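PDB 4L1G: peptidoglycan N-acetylglucosamine deacetylase from Bacillus cereus, which removes the acetyl group from N-acetylglucosamine residues of peptidoglycan, a zinc-dependent hydrolysis, and also acts on soluble chitin substrates and N-acetylchitooligomers. Local coordinates for residues A[81-86]-A[112-117]. Sequence-based numbering, arbitrary orientation.
Sequences DGPDLE and EKFPNI
Asp84, whose backbone lies against Phe114 and Ile117, has its CB directed away from them, and three groups grip its carboxylate: OD1 accepts from the backbone N of Glu86 (3.1 Å), closing an Asx turn, and from the N of Phe87, while OD2 bonds to Thr88 OG1. The Glu86 N-H arrives from above the carboxylate plane, 75° out of it. The end of the Leu85 side chain comes over to Phe114, the two side chains crossing at about a right angle; CD1 approaches the ring obliquely, 3.5 Å from Phe114 CD1, and Leu85 CD2 lies 3.8 Å from Phe114 CE1. The carbonyl O of Pro83 meets the rim of that ring near its plane, 3.5 Å from Phe114 CD2, and Lys113 CB lies over the centre of one ring face. In this deacetylase of the NodB homology type, residues 81-86 follow strand 74-80 and begin with the zinc ligand Asp81; Phe114, the N-cap of helix 115-123, and Ile117 in its first turn pack against the loop beyond that ligand. Pro83, after a cis peptide bond, has its CB directed toward the helix start, 3.8 Å from Ile117 CG2, with its CG 3.7 Å from Phe114 O. Both branches of Ile117 touch the loop: CG2 lies anti to its backbone N and meets the proline, while CG1, beside that N (chi1 -58°), extends CD1 to within 3.2 Å of Asp84 O and against Leu85 CD1. No hydrogen bond joins 81-86 to 112-117, but Asn110 ND2, just ahead in the chain, bonds to Asp81 O.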
loop_
_atom_site.group_PDB
_atom_site.type_symbol
_atom_site.label_atom_id
_atom_site.label_comp_id
_atom_site.label_asym_id
_atom_site.label_seq_id
_atom_site.Cartn_x
_atom_site.Cartn_y
_atom_site.Cartn_z
ATOM N N ASP A 81 -1.276 4.682 5.350
ATOM C CA ASP A 81 -1.299 5.555 6.536
ATOM C C ASP A 81 -1.367 4.855 7.894
ATOM O O ASP A 81 -1.422 5.517 8.930
ATOM C CB ASP A 81 -2.397 6.624 6.438
ATOM C CG ASP A 81 -2.276 7.470 5.192
ATOM O OD1 ASP A 81 -1.185 7.478 4.584
ATOM O OD2 ASP A 81 -3.272 8.131 4.824
ATOM N N GLY A 82 -1.351 3.528 7.891
ATOM C CA GLY A 82 -1.392 2.779 9.134
ATOM C C GLY A 82 -0.066 2.809 9.871
ATOM O O GLY A 82 0.905 3.388 9.380
ATOM N N PRO A 83 -0.016 2.188 11.060
ATOM C CA PRO A 83 -1.163 1.543 11.702
ATOM C C PRO A 83 -1.997 2.539 12.493
ATOM O O PRO A 83 -1.583 3.681 12.679
ATOM C CB PRO A 83 -0.500 0.565 12.667
ATOM C CG PRO A 83 0.748 1.260 13.069
ATOM C CD PRO A 83 1.223 1.983 11.830
ATOM N N ASP A 84 -3.167 2.104 12.942
ATOM C CA ASP A 84 -3.981 2.896 13.852
ATOM C C ASP A 84 -4.688 1.958 14.819
ATOM O O ASP A 84 -4.554 0.741 14.717
ATOM C CB ASP A 84 -5.001 3.740 13.088
ATOM C CG ASP A 84 -6.162 2.920 12.562
ATOM O OD1 ASP A 84 -7.323 3.295 12.829
ATOM O OD2 ASP A 84 -5.913 1.907 11.878
ATOM N N LEU A 85 -5.445 2.525 15.750
ATOM C CA LEU A 85 -6.100 1.738 16.787
ATOM C C LEU A 85 -7.414 1.108 16.334
ATOM O O LEU A 85 -7.800 0.050 16.827
ATOM C CB LEU A 85 -6.340 2.601 18.026
ATOM C CG LEU A 85 -5.532 2.264 19.282
ATOM C CD1 LEU A 85 -4.247 1.526 18.932
ATOM C CD2 LEU A 85 -5.224 3.537 20.050
ATOM N N GLU A 86 -8.101 1.752 15.397
ATOM C CA GLU A 86 -9.429 1.289 15.013
ATOM C C GLU A 86 -9.476 0.528 13.687
ATOM O O GLU A 86 -9.847 -0.643 13.654
ATOM C CB GLU A 86 -10.421 2.450 14.981
ATOM C CG GLU A 86 -11.851 2.004 14.733
ATOM C CD GLU A 86 -12.826 3.158 14.651
ATOM O OE1 GLU A 86 -14.016 2.907 14.366
ATOM O OE2 GLU A 86 -12.405 4.314 14.870
ATOM N N GLU A 112 5.484 4.083 15.448
ATOM C CA GLU A 112 6.059 4.351 16.764
ATOM C C GLU A 112 4.992 4.363 17.851
ATOM O O GLU A 112 5.237 3.926 18.976
ATOM C CB GLU A 112 6.808 5.684 16.767
ATOM C CG GLU A 112 8.114 5.666 16.001
ATOM C CD GLU A 112 8.810 7.010 16.017
ATOM O OE1 GLU A 112 10.059 7.031 15.979
ATOM O OE2 GLU A 112 8.106 8.045 16.068
ATOM N N LYS A 113 3.813 4.873 17.512
ATOM C CA LYS A 113 2.714 4.974 18.466
ATOM C C LYS A 113 2.098 3.614 18.771
ATOM O O LYS A 113 1.738 3.328 19.913
ATOM C CB LYS A 113 1.637 5.926 17.945
ATOM C CG LYS A 113 2.126 7.340 17.704
ATOM C CD LYS A 113 1.029 8.209 17.116
ATOM C CE LYS A 113 1.543 9.610 16.823
ATOM N NZ LYS A 113 0.498 10.470 16.202
ATOM N N PHE A 114 1.976 2.780 17.743
ATOM C CA PHE A 114 1.361 1.467 17.893
ATOM C C PHE A 114 2.246 0.375 17.292
ATOM O O PHE A 114 1.924 -0.186 16.241
ATOM C CB PHE A 114 -0.017 1.460 17.230
ATOM C CG PHE A 114 -0.720 2.789 17.289
ATOM C CD1 PHE A 114 -1.204 3.281 18.488
ATOM C CD2 PHE A 114 -0.892 3.546 16.143
ATOM C CE1 PHE A 114 -1.846 4.502 18.544
ATOM C CE2 PHE A 114 -1.536 4.768 16.192
ATOM C CZ PHE A 114 -2.013 5.245 17.393
ATOM N N PRO A 115 3.363 0.063 17.969
ATOM C CA PRO A 115 4.380 -0.862 17.456
ATOM C C PRO A 115 3.870 -2.294 17.344
ATOM O O PRO A 115 4.273 -3.018 16.437
ATOM C CB PRO A 115 5.489 -0.796 18.518
ATOM C CG PRO A 115 5.166 0.392 19.372
ATOM C CD PRO A 115 3.686 0.531 19.326
ATOM N N ASN A 116 2.997 -2.693 18.263
ATOM C CA ASN A 116 2.491 -4.062 18.294
ATOM C C ASN A 116 1.577 -4.398 17.118
ATOM O O ASN A 116 1.528 -5.542 16.663
ATOM C CB ASN A 116 1.777 -4.335 19.618
ATOM C CG ASN A 116 0.706 -3.307 19.926
ATOM O OD1 ASN A 116 0.824 -2.141 19.551
ATOM N ND2 ASN A 116 -0.345 -3.736 20.615
ATOM N N ILE A 117 0.853 -3.397 16.629
ATOM C CA ILE A 117 -0.045 -3.589 15.498
ATOM C C ILE A 117 0.771 -3.789 14.224
ATOM O O ILE A 117 0.368 -4.526 13.327
ATOM C CB ILE A 117 -1.024 -2.407 15.357
ATOM C CG1 ILE A 117 -1.821 -2.243 16.652
ATOM C CG2 ILE A 117 -1.966 -2.612 14.181
ATOM C CD1 ILE A 117 -2.860 -1.154 16.600
#